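Local coordinates for protein C-domain type II peptide synthetase (Streptomyces globisporus, PDB 4ZXW) that belongs to the condensation-domain family of type II peptide synthetases and has the two-lobed fold of the CoA-dependent acyltransferase clan, at residues L238-A243 against G403-D408; G40-M45 against H156-D161; V410-H415 against G424-N429; D231-A236 against S363-I368. All blocks are in the same frame, centred on the assembly; numbering follows the deposited sequence.

Contact 1: L238-A243 against G403-D408. With 4T7 ((1R)-1-(naphthalen-2-yl)ethane-1,2-diol), chain E.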
# COMPACT_ATOMS: atom_id res chain seq x y z
N LEU A 238 -24.59 6.64 1.42
CA LEU A 238 -24.32 5.77 2.55
C LEU A 238 -23.03 6.20 3.24
O LEU A 238 -22.17 6.85 2.63
CB LEU A 238 -24.25 4.31 2.12
CG LEU A 238 -25.56 3.74 1.57
CD1 LEU A 238 -25.59 2.25 1.73
CD2 LEU A 238 -26.76 4.34 2.24
N PRO A 239 -22.89 5.83 4.52
CA PRO A 239 -21.68 6.19 5.25
C PRO A 239 -20.44 5.48 4.74
O PRO A 239 -20.45 4.32 4.28
CB PRO A 239 -22.01 5.78 6.70
CG PRO A 239 -23.21 4.89 6.60
CD PRO A 239 -23.96 5.31 5.41
N LYS A 240 -19.34 6.23 4.79
CA LYS A 240 -18.08 5.77 4.26
C LYS A 240 -17.54 4.62 5.10
O LYS A 240 -17.46 4.71 6.31
CB LYS A 240 -17.09 6.92 4.23
CG LYS A 240 -15.72 6.59 3.72
CD LYS A 240 -15.76 6.39 2.22
CE LYS A 240 -14.48 5.73 1.70
NZ LYS A 240 -13.31 6.66 1.71
N GLY A 241 -17.20 3.53 4.44
CA GLY A 241 -16.50 2.44 5.07
C GLY A 241 -15.70 1.70 4.01
O GLY A 241 -16.00 1.79 2.80
N THR A 242 -14.65 1.01 4.48
CA THR A 242 -13.79 0.24 3.60
C THR A 242 -13.62 -1.16 4.19
O THR A 242 -13.21 -1.31 5.36
CB THR A 242 -12.43 0.91 3.38
OG1 THR A 242 -12.61 2.19 2.75
CG2 THR A 242 -11.53 0.04 2.46
N ALA A 243 -13.99 -2.16 3.39
CA ALA A 243 -13.83 -3.58 3.72
C ALA A 243 -12.65 -4.16 2.94
O ALA A 243 -12.29 -3.66 1.86
CB ALA A 243 -15.10 -4.37 3.39
N GLY A 403 -12.07 -1.48 7.85
CA GLY A 403 -10.66 -1.33 8.12
C GLY A 403 -10.12 -0.02 7.60
O GLY A 403 -10.83 1.00 7.58
N SER A 404 -8.86 -0.04 7.16
CA SER A 404 -8.22 1.17 6.66
C SER A 404 -8.98 1.73 5.50
O SER A 404 -9.49 0.99 4.66
CB SER A 404 -6.80 0.90 6.21
OG SER A 404 -6.04 0.37 7.26
N ASP A 405 -9.07 3.05 5.48
CA ASP A 405 -9.82 3.74 4.47
C ASP A 405 -9.19 3.64 3.07
O ASP A 405 -8.00 3.81 2.92
CB ASP A 405 -9.93 5.20 4.85
CG ASP A 405 -10.83 5.98 3.91
OD1 ASP A 405 -12.06 6.02 4.15
OD2 ASP A 405 -10.29 6.56 2.94
N ILE A 406 -10.01 3.37 2.06
CA ILE A 406 -9.65 3.66 0.66
C ILE A 406 -10.38 4.93 0.25
O ILE A 406 -11.63 4.95 0.21
CB ILE A 406 -9.96 2.49 -0.28
CG1 ILE A 406 -8.94 1.37 -0.09
CG2 ILE A 406 -9.85 2.94 -1.75
CD1 ILE A 406 -9.45 0.03 -0.61
N PRO A 407 -9.64 6.01 -0.04
CA PRO A 407 -10.30 7.29 -0.26
C PRO A 407 -11.53 7.24 -1.18
O PRO A 407 -12.56 7.80 -0.83
CB PRO A 407 -9.17 8.14 -0.88
CG PRO A 407 -7.97 7.66 -0.19
CD PRO A 407 -8.17 6.16 -0.01
N ASP A 408 -11.45 6.56 -2.31
CA ASP A 408 -12.58 6.59 -3.24
C ASP A 408 -12.29 5.66 -4.42
O ASP A 408 -11.91 6.11 -5.51
CB ASP A 408 -12.84 8.04 -3.72
CG ASP A 408 -14.26 8.25 -4.28
OD1 ASP A 408 -14.80 7.36 -4.97
OD2 ASP A 408 -14.83 9.35 -3.99
CAI 4T7 E . -5.77 3.79 -2.69
CAM 4T7 E . -6.60 4.42 -3.63
CAG 4T7 E . -7.47 3.66 -4.41
CAD 4T7 E . -8.33 4.29 -5.33
CAC 4T7 E . -8.33 5.68 -5.46
CAF 4T7 E . -7.46 6.44 -4.68
CAL 4T7 E . -6.62 5.81 -3.75
CAH 4T7 E . -5.74 6.56 -2.95
CAE 4T7 E . -4.90 5.91 -2.05
CAK 4T7 E . -4.90 4.53 -1.88
CAN 4T7 E . -4.00 3.91 -0.91
OAB 4T7 E . -4.58 2.82 -0.14
CAJ 4T7 E . -2.72 3.35 -1.57
OAA 4T7 E . -1.85 2.75 -0.58
O HOH W 1 -13.30 2.01 6.86
O HOH W 2 -13.52 4.00 4.79
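Three oxygens of the 403-408 loop close on Lys240 NZ. Asp405 OD1 takes it in a salt bridge of 2.8 Å on the syn side of the carboxylate, while Ile406 O at 2.8 Å and Pro407 O at 2.9 Å from NZ both accept from a donor standing well above their carbonyl planes. The lysine chain leaves the backbone with CG anti to N (chi1 179°), then kinks at chi2 and chi4, which brings NZ onto the loop; the Lys240 and Asp405 side chains cross at about a right angle. The three acceptors would be expected to spread the ammonium charge. Further along, Thr242 OG1 accepts the Ile406 amide in a bond of 2.9 Å that is nearly straight (176°). Its methyl CG2 packs 3.7 Å from Ile406 CD1. Thr242 O takes the N-H of Gly403 at 2.7 Å almost head-on, and one water links Thr242 N to Gly403 O. The loop also meets the ligand 4T7 through Ile406 CG2 and Pro407 CG. Since strands 388-392 and 410-416 belong to different sheets, the 403-408 loop lies on the return path of the crossover between the two lobes, a hallmark of the condensation-domain fold.

Contact 2: G40-M45 against H156-D161. With 4T7 ((1R)-1-(naphthalen-2-yl)ethane-1,2-diol), chain E.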
# COMPACT_ATOMS: atom_id res chain seq x y z
N GLY A 40 -12.05 9.81 4.68
CA GLY A 40 -11.11 9.96 3.60
C GLY A 40 -9.69 10.06 4.10
O GLY A 40 -9.40 9.70 5.23
N PRO A 41 -8.79 10.55 3.25
CA PRO A 41 -7.37 10.34 3.50
C PRO A 41 -6.76 11.24 4.57
O PRO A 41 -5.65 10.98 5.05
CB PRO A 41 -6.73 10.60 2.12
CG PRO A 41 -7.74 11.54 1.42
CD PRO A 41 -9.07 11.07 1.89
N PHE A 42 -7.46 12.29 4.95
CA PHE A 42 -6.98 13.14 6.03
C PHE A 42 -7.84 12.89 7.25
O PHE A 42 -7.80 13.66 8.21
CB PHE A 42 -6.99 14.59 5.61
CG PHE A 42 -6.13 14.84 4.43
CD1 PHE A 42 -4.77 15.05 4.58
CD2 PHE A 42 -6.67 14.78 3.16
CE1 PHE A 42 -3.96 15.24 3.51
CE2 PHE A 42 -5.85 14.96 2.06
CZ PHE A 42 -4.50 15.19 2.24
N GLY A 43 -8.69 11.86 7.16
CA GLY A 43 -9.45 11.33 8.28
C GLY A 43 -8.67 10.25 9.03
O GLY A 43 -7.59 9.81 8.59
N PRO A 44 -9.21 9.81 10.17
CA PRO A 44 -8.50 8.92 11.11
C PRO A 44 -8.48 7.46 10.71
O PRO A 44 -7.80 6.70 11.39
CB PRO A 44 -9.27 9.08 12.42
CG PRO A 44 -10.66 9.52 12.01
CD PRO A 44 -10.58 10.12 10.62
N MET A 45 -9.19 7.06 9.67
CA MET A 45 -9.12 5.67 9.21
C MET A 45 -8.13 5.45 8.08
O MET A 45 -7.94 4.31 7.65
CB MET A 45 -10.50 5.17 8.80
CG MET A 45 -11.49 5.12 9.98
SD MET A 45 -10.93 4.05 11.32
CE MET A 45 -11.05 2.45 10.50
N HIS A 156 -0.42 6.81 10.43
CA HIS A 156 -1.29 7.47 9.45
C HIS A 156 -0.64 7.33 8.08
O HIS A 156 0.59 7.48 7.92
CB HIS A 156 -1.56 8.94 9.76
CG HIS A 156 -2.83 9.44 9.14
ND1 HIS A 156 -2.88 9.99 7.87
CD2 HIS A 156 -4.11 9.42 9.59
CE1 HIS A 156 -4.13 10.28 7.57
NE2 HIS A 156 -4.89 9.95 8.60
N HIS A 157 -1.45 7.01 7.09
CA HIS A 157 -0.89 6.60 5.80
C HIS A 157 -0.42 7.84 5.00
O HIS A 157 0.21 7.71 3.97
CB HIS A 157 -1.94 5.75 5.06
CG HIS A 157 -1.46 5.04 3.83
ND1 HIS A 157 -0.12 4.85 3.55
CD2 HIS A 157 -2.14 4.45 2.83
CE1 HIS A 157 -0.01 4.18 2.41
NE2 HIS A 157 -1.22 3.93 1.96
N THR A 158 -0.72 9.04 5.50
CA THR A 158 -0.09 10.27 4.97
C THR A 158 1.37 10.40 5.43
O THR A 158 2.16 11.14 4.80
CB THR A 158 -0.86 11.57 5.39
OG1 THR A 158 -0.83 11.73 6.83
CG2 THR A 158 -2.28 11.53 4.90
N ALA A 159 1.72 9.71 6.52
CA ALA A 159 3.04 9.78 7.14
C ALA A 159 3.96 8.62 6.74
O ALA A 159 5.19 8.75 6.82
CB ALA A 159 2.93 9.78 8.66
N ALA A 160 3.37 7.50 6.33
CA ALA A 160 4.13 6.28 6.09
C ALA A 160 3.52 5.42 5.00
O ALA A 160 2.30 5.23 4.98
CB ALA A 160 4.24 5.48 7.39
N ASP A 161 4.37 4.91 4.09
CA ASP A 161 4.00 3.83 3.18
C ASP A 161 4.60 2.50 3.70
O ASP A 161 5.17 2.45 4.78
CB ASP A 161 4.45 4.13 1.73
CG ASP A 161 5.96 4.41 1.60
OD1 ASP A 161 6.76 3.86 2.40
OD2 ASP A 161 6.36 5.17 0.69
CAI 4T7 E . -5.77 3.79 -2.69
CAM 4T7 E . -6.60 4.42 -3.63
CAG 4T7 E . -7.47 3.66 -4.41
CAD 4T7 E . -8.33 4.29 -5.33
CAC 4T7 E . -8.33 5.68 -5.46
CAF 4T7 E . -7.46 6.44 -4.68
CAL 4T7 E . -6.62 5.81 -3.75
CAH 4T7 E . -5.74 6.56 -2.95
CAE 4T7 E . -4.90 5.91 -2.05
CAK 4T7 E . -4.90 4.53 -1.88
CAN 4T7 E . -4.00 3.91 -0.91
OAB 4T7 E . -4.58 2.82 -0.14
CAJ 4T7 E . -2.72 3.35 -1.57
OAA 4T7 E . -1.85 2.75 -0.58
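His156 meets the 40-45 loop with the edge of its imidazole, and it opens the HHxxxD signature of condensation domains, here His156 to Asp161. This is the tight part of the contact. NE2 of His156 donates to Gly43 O over 2.7 Å, with the oxygen close to the ring plane and an angle at hydrogen of 164°. On the same edge CE1 of His156 lies only 3.0 Å from Pro41 O, which makes two loop carbonyls in line with the ring. At ND1, Thr158 steadies the ring: its OG1 is 2.9 Å from His156 ND1, and its backbone N adds a weak bond to the same nitrogen. With OG1 set between the backbone N and the carbonyl carbon (chi1 63°), Thr158 sends CG2 the other way, to 3.4 Å from Pro41 O. Packing is looser beyond this point, where Thr158 CG2 stays 4.3 Å from Phe42 CE1; the phenyl ring turns instead to helix 22-29 and stacks on His88. His157 takes no part in gripping the loop; its ring serves the ligand. Its ND1 donates to Ala160 O, near the ring plane, and the other nitrogen, NE2, lies 2.9 Å from hydroxyl OAA of 4T7, hydrogen-bonded nearly straight.

Contact 3: V410-H415 against G424-N429. With FRU (beta-D-fructofuranose), chain C; GLC (alpha-D-glucopyranose), chain B.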
# COMPACT_ATOMS: atom_id res chain seq x y z
N VAL A 410 -11.41 1.15 -5.51
CA VAL A 410 -11.20 -0.26 -5.26
C VAL A 410 -9.72 -0.50 -5.34
O VAL A 410 -9.07 -0.08 -6.30
CB VAL A 410 -11.98 -1.09 -6.27
CG1 VAL A 410 -11.67 -2.56 -6.13
CG2 VAL A 410 -13.46 -0.87 -6.10
N LEU A 411 -9.17 -1.17 -4.34
CA LEU A 411 -7.75 -1.50 -4.36
C LEU A 411 -7.49 -3.00 -4.33
O LEU A 411 -7.93 -3.73 -3.43
CB LEU A 411 -7.04 -0.85 -3.19
CG LEU A 411 -5.51 -1.08 -3.13
CD1 LEU A 411 -4.86 -0.37 -4.24
CD2 LEU A 411 -4.94 -0.51 -1.83
N TRP A 412 -6.76 -3.46 -5.35
CA TRP A 412 -6.12 -4.78 -5.33
C TRP A 412 -4.70 -4.55 -4.88
O TRP A 412 -4.02 -3.69 -5.39
CB TRP A 412 -6.10 -5.42 -6.70
CG TRP A 412 -7.44 -5.67 -7.28
CD1 TRP A 412 -8.26 -4.75 -7.89
CD2 TRP A 412 -8.11 -6.92 -7.36
NE1 TRP A 412 -9.40 -5.36 -8.33
CE2 TRP A 412 -9.33 -6.70 -8.02
CE3 TRP A 412 -7.78 -8.21 -6.94
CZ2 TRP A 412 -10.24 -7.72 -8.27
CZ3 TRP A 412 -8.69 -9.23 -7.18
CH2 TRP A 412 -9.91 -8.97 -7.83
N SER A 413 -4.25 -5.32 -3.91
CA SER A 413 -2.91 -5.16 -3.43
C SER A 413 -2.33 -6.54 -3.17
O SER A 413 -2.91 -7.33 -2.44
CB SER A 413 -2.91 -4.28 -2.18
OG SER A 413 -1.61 -4.20 -1.57
N ILE A 414 -1.19 -6.81 -3.77
CA ILE A 414 -0.49 -8.08 -3.61
C ILE A 414 0.90 -7.82 -3.05
O ILE A 414 1.58 -6.89 -3.49
CB ILE A 414 -0.33 -8.82 -4.96
CG1 ILE A 414 -1.68 -8.98 -5.64
CG2 ILE A 414 0.29 -10.18 -4.72
CD1 ILE A 414 -2.69 -9.67 -4.78
N HIS A 415 1.33 -8.65 -2.10
CA HIS A 415 2.74 -8.65 -1.73
C HIS A 415 3.30 -9.95 -2.25
O HIS A 415 2.77 -11.03 -1.96
CB HIS A 415 3.00 -8.55 -0.21
CG HIS A 415 4.44 -8.71 0.14
ND1 HIS A 415 4.98 -9.92 0.55
CD2 HIS A 415 5.49 -7.85 0.03
CE1 HIS A 415 6.29 -9.77 0.72
NE2 HIS A 415 6.62 -8.53 0.40
N GLY A 424 -2.63 -11.30 -0.63
CA GLY A 424 -3.37 -10.25 -1.29
C GLY A 424 -4.59 -9.74 -0.55
O GLY A 424 -5.13 -10.41 0.34
N SER A 425 -5.03 -8.55 -0.96
CA SER A 425 -6.27 -7.95 -0.48
C SER A 425 -7.02 -7.30 -1.61
O SER A 425 -6.42 -6.68 -2.47
CB SER A 425 -6.01 -6.88 0.57
OG SER A 425 -5.61 -7.44 1.77
N LEU A 426 -8.33 -7.47 -1.57
CA LEU A 426 -9.24 -6.66 -2.34
C LEU A 426 -10.03 -5.77 -1.38
O LEU A 426 -10.85 -6.26 -0.59
CB LEU A 426 -10.19 -7.53 -3.15
CG LEU A 426 -11.25 -6.84 -3.98
CD1 LEU A 426 -10.64 -5.92 -5.00
CD2 LEU A 426 -12.10 -7.86 -4.66
N GLY A 427 -9.76 -4.46 -1.44
CA GLY A 427 -10.42 -3.50 -0.59
C GLY A 427 -11.38 -2.67 -1.42
O GLY A 427 -11.12 -2.35 -2.59
N TYR A 428 -12.50 -2.33 -0.80
CA TYR A 428 -13.54 -1.57 -1.45
C TYR A 428 -14.39 -0.85 -0.40
O TYR A 428 -14.35 -1.16 0.82
CB TYR A 428 -14.42 -2.49 -2.28
CG TYR A 428 -14.94 -3.62 -1.44
CD1 TYR A 428 -14.18 -4.76 -1.23
CD2 TYR A 428 -16.17 -3.55 -0.82
CE1 TYR A 428 -14.64 -5.81 -0.42
CE2 TYR A 428 -16.64 -4.60 -0.03
CZ TYR A 428 -15.87 -5.73 0.16
OH TYR A 428 -16.31 -6.78 0.94
N ASN A 429 -15.12 0.14 -0.90
CA ASN A 429 -16.00 0.98 -0.11
C ASN A 429 -17.35 0.31 0.02
O ASN A 429 -18.02 0.01 -0.97
CB ASN A 429 -16.19 2.36 -0.75
CG ASN A 429 -14.90 3.14 -0.91
OD1 ASN A 429 -14.78 3.96 -1.83
ND2 ASN A 429 -13.92 2.92 -0.03
C1 FRU C . -0.16 -7.00 5.43
C2 FRU C . -0.97 -6.61 4.19
C3 FRU C . -2.25 -7.42 3.97
C4 FRU C . -2.48 -7.61 2.45
C5 FRU C . -1.04 -7.56 1.97
C6 FRU C . -0.99 -6.86 0.61
O1 FRU C . -0.66 -6.42 6.63
O2 FRU C . -1.51 -5.30 4.29
O3 FRU C . -3.28 -7.40 4.97
O4 FRU C . -3.18 -8.79 2.04
O5 FRU C . -0.26 -6.82 2.96
O6 FRU C . -1.51 -5.51 0.72
C1 GLC B . -0.70 -4.20 3.95
C2 GLC B . -0.90 -3.19 5.08
C3 GLC B . -2.32 -2.65 5.16
C4 GLC B . -2.72 -2.13 3.79
C5 GLC B . -2.52 -3.21 2.72
C6 GLC B . -2.89 -2.63 1.35
O2 GLC B . -0.60 -3.81 6.32
O3 GLC B . -2.32 -1.57 6.10
O4 GLC B . -4.10 -1.72 3.84
O5 GLC B . -1.16 -3.68 2.71
O6 GLC B . -1.92 -1.64 1.00
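Leu411 and Gly427, and likewise Ser413 and Ser425, are the hydrogen-bonded pairs of an antiparallel hairpin, with Trp412-Leu426 and Ile414-Gly424 as the non-hydrogen-bonded pairs between and beside them. The backbone bonds are regular: Gly427 N reaches Leu411 O over 2.8 Å, and the return bond from Leu411 N to Gly427 O is 2.9 Å; the two serines exchange a matching pair. Short CA-H...O contacts fill the gaps, such as that from Gly424 CA to Ser413 O at 3.2 Å.

The apolar contacts lie on the face of Trp412 and Leu426. The leucine stands alongside the indole, pointing the same way; CG anti to the backbone N (chi1 178°) carries CD1 over one ring face, 3.5 Å from the centroid of the five-membered ring and 15° off its normal, a clear CH-pi contact. The same methyl touches Val410 CG1 at 3.7 Å. Met438 and Leu442 of helix 435-454 cover this side, and Phe441 meets the indole edge-to-face. Ile414 CD1 folds across the cross-strand neighbour, 3.6 Å from Gly424 CA.

The two serine hydroxyls are on the other face, together with Leu411, which touches 4T7. Ser413 OG donates to O6 of the fructofuranose at 2.6 Å and is also bonded to Gln372, while Ser425 OG hydrogen-bonds the sugar's O4 at 2.8 Å. The hairpin is therefore two-sided: greasy and aromatic where the five-stranded sheet receives its helix, hydroxyl-bearing where it faces the cleft region with its bound sugars.

Contact 4: D231-A236 against S363-I368. With SO4 (sulfate ion), chain F.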
# COMPACT_ATOMS: atom_id res chain seq x y z
N ASP A 231 -22.51 -1.15 -6.98
CA ASP A 231 -23.81 -1.74 -6.64
C ASP A 231 -24.74 -0.73 -6.03
O ASP A 231 -25.95 -0.81 -6.15
CB ASP A 231 -23.66 -2.89 -5.64
CG ASP A 231 -22.84 -4.02 -6.16
OD1 ASP A 231 -22.84 -4.23 -7.39
OD2 ASP A 231 -22.19 -4.68 -5.34
N ILE A 232 -24.13 0.20 -5.31
CA ILE A 232 -24.84 1.26 -4.63
C ILE A 232 -24.29 2.55 -5.20
O ILE A 232 -23.08 2.77 -5.20
CB ILE A 232 -24.65 1.18 -3.12
CG1 ILE A 232 -25.17 -0.17 -2.60
CG2 ILE A 232 -25.37 2.36 -2.44
CD1 ILE A 232 -24.40 -0.69 -1.38
N PRO A 233 -25.18 3.42 -5.69
CA PRO A 233 -24.69 4.66 -6.30
C PRO A 233 -24.14 5.62 -5.28
O PRO A 233 -24.53 5.61 -4.12
CB PRO A 233 -25.94 5.24 -6.96
CG PRO A 233 -27.06 4.69 -6.19
CD PRO A 233 -26.64 3.30 -5.83
N ARG A 234 -23.23 6.47 -5.76
CA ARG A 234 -22.64 7.52 -4.97
C ARG A 234 -23.70 8.36 -4.27
O ARG A 234 -23.61 8.59 -3.07
CB ARG A 234 -21.78 8.37 -5.91
CG ARG A 234 -20.98 9.42 -5.23
CD ARG A 234 -20.09 10.14 -6.25
NE ARG A 234 -19.11 10.92 -5.51
CZ ARG A 234 -17.88 10.52 -5.21
NH1 ARG A 234 -17.12 11.33 -4.49
NH2 ARG A 234 -17.41 9.35 -5.65
N SER A 235 -24.73 8.76 -5.02
CA SER A 235 -25.78 9.65 -4.50
C SER A 235 -26.68 9.01 -3.44
O SER A 235 -27.51 9.68 -2.87
CB SER A 235 -26.66 10.20 -5.64
OG SER A 235 -27.32 9.18 -6.38
N ALA A 236 -26.51 7.72 -3.16
CA ALA A 236 -27.23 7.08 -2.05
C ALA A 236 -26.79 7.67 -0.71
O ALA A 236 -27.52 7.61 0.29
CB ALA A 236 -26.99 5.57 -2.05
N SER A 363 -18.11 9.45 -10.80
CA SER A 363 -19.39 9.22 -11.42
C SER A 363 -20.30 8.52 -10.43
O SER A 363 -19.85 7.80 -9.55
CB SER A 363 -19.27 8.40 -12.69
OG SER A 363 -18.89 7.08 -12.39
N ASP A 364 -21.59 8.73 -10.61
CA ASP A 364 -22.55 8.27 -9.64
C ASP A 364 -22.60 6.75 -9.55
O ASP A 364 -23.01 6.21 -8.54
CB ASP A 364 -23.93 8.80 -9.99
CG ASP A 364 -24.82 8.91 -8.78
OD1 ASP A 364 -24.37 9.52 -7.77
OD2 ASP A 364 -25.95 8.39 -8.85
N ASN A 365 -22.19 6.05 -10.60
CA ASN A 365 -22.37 4.61 -10.63
C ASN A 365 -21.12 3.82 -11.02
O ASN A 365 -21.20 2.65 -11.40
CB ASN A 365 -23.50 4.28 -11.58
CG ASN A 365 -24.81 4.80 -11.07
OD1 ASN A 365 -25.37 4.28 -10.10
ND2 ASN A 365 -25.29 5.87 -11.68
N HIS A 366 -19.97 4.47 -10.91
CA HIS A 366 -18.71 3.81 -11.18
C HIS A 366 -17.66 4.32 -10.20
O HIS A 366 -17.79 5.45 -9.66
CB HIS A 366 -18.24 4.03 -12.63
CG HIS A 366 -19.13 3.41 -13.66
ND1 HIS A 366 -20.22 4.05 -14.21
CD2 HIS A 366 -19.08 2.19 -14.26
CE1 HIS A 366 -20.82 3.26 -15.07
NE2 HIS A 366 -20.14 2.12 -15.13
N GLN A 367 -16.65 3.49 -9.96
CA GLN A 367 -15.45 3.90 -9.23
C GLN A 367 -14.24 3.34 -9.94
O GLN A 367 -14.34 2.35 -10.65
CB GLN A 367 -15.45 3.42 -7.78
CG GLN A 367 -16.36 4.18 -6.83
CD GLN A 367 -16.17 3.71 -5.39
OE1 GLN A 367 -16.44 2.56 -5.07
NE2 GLN A 367 -15.68 4.60 -4.53
N ILE A 368 -13.09 3.95 -9.74
CA ILE A 368 -11.89 3.44 -10.36
C ILE A 368 -11.26 2.37 -9.48
O ILE A 368 -11.54 2.31 -8.27
CB ILE A 368 -10.91 4.53 -10.63
CG1 ILE A 368 -10.57 5.26 -9.35
CG2 ILE A 368 -11.50 5.51 -11.63
CD1 ILE A 368 -9.20 5.86 -9.41
S SO4 F . -22.73 7.08 -14.26
O1 SO4 F . -24.10 7.16 -13.77
O2 SO4 F . -22.32 8.45 -14.56
O3 SO4 F . -21.84 6.52 -13.24
O4 SO4 F . -22.70 6.16 -15.40
O HOH W 3 -17.99 7.41 -7.85
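Arg234 N donates to Asp364 O in a bond 2.8 Å long with an angle of 161° at hydrogen. Asp364 sits in a type I beta turn, Ser363 to His366, that leads into strand 366-373, and Arg234 begins a short 3-10 segment, 234-236, so the contact joins two surface turns. The Asp364 carboxylate reaches over the start of that segment: OD2 accepts from Ser235 OG at 2.9 Å through its syn lone pair, and OD1 takes a weak bond from Ser235 N. With CG anti to N in Asp364 (chi1 -154°), the carboxylate extends to both donors of one residue, which holds it by one sound bond and one weak one.

Beyond the turn a sulfate, probably from the crystallisation liquor, is bound on the outer side. Asn365 N gives its proton to sulfate O3 at 2.7 Å, Asn365 ND2 gives one to O1 at 2.7 Å, nearly straight at 171°, and His366 ND1 reaches O3 in its ring plane at 3.1 Å. Arg234, extended from CG to NE, runs off roughly at right angles to the direction of the sulfate; its NH1 forms a salt bridge with Asp408, and NH2 donates to a water.

Packing is thin and largely alongside polar groups. CB of Arg234 lies 3.4 Å from Asp364 OD1, and Pro233 CB lies 3.3 Å from Asn365 OD1.

Contacts 1, 3 and 4 share the five-stranded sheet, while contact 2 sits at the end of strand 148-156 in the six-stranded sheet of the other lobe. Contact 1 lies in the middle: its centre is about 12 Å from those of contacts 2 and 3 and about 13 Å from that of contact 4, and it touches all three. Asp405 N meets Met45 O of contact 2, Asn429 of contact 3 reaches Ile406 O, and Asp408 OD1 meets Gln367 NE2 of contact 4. Along the chain contact 2 closes first; contacts 1 and 4 interleave, and contact 3 follows. Contacts 1 to 3 lie near the junction of the lobes, contact 4 at the surface; residues of all four touch 4T7.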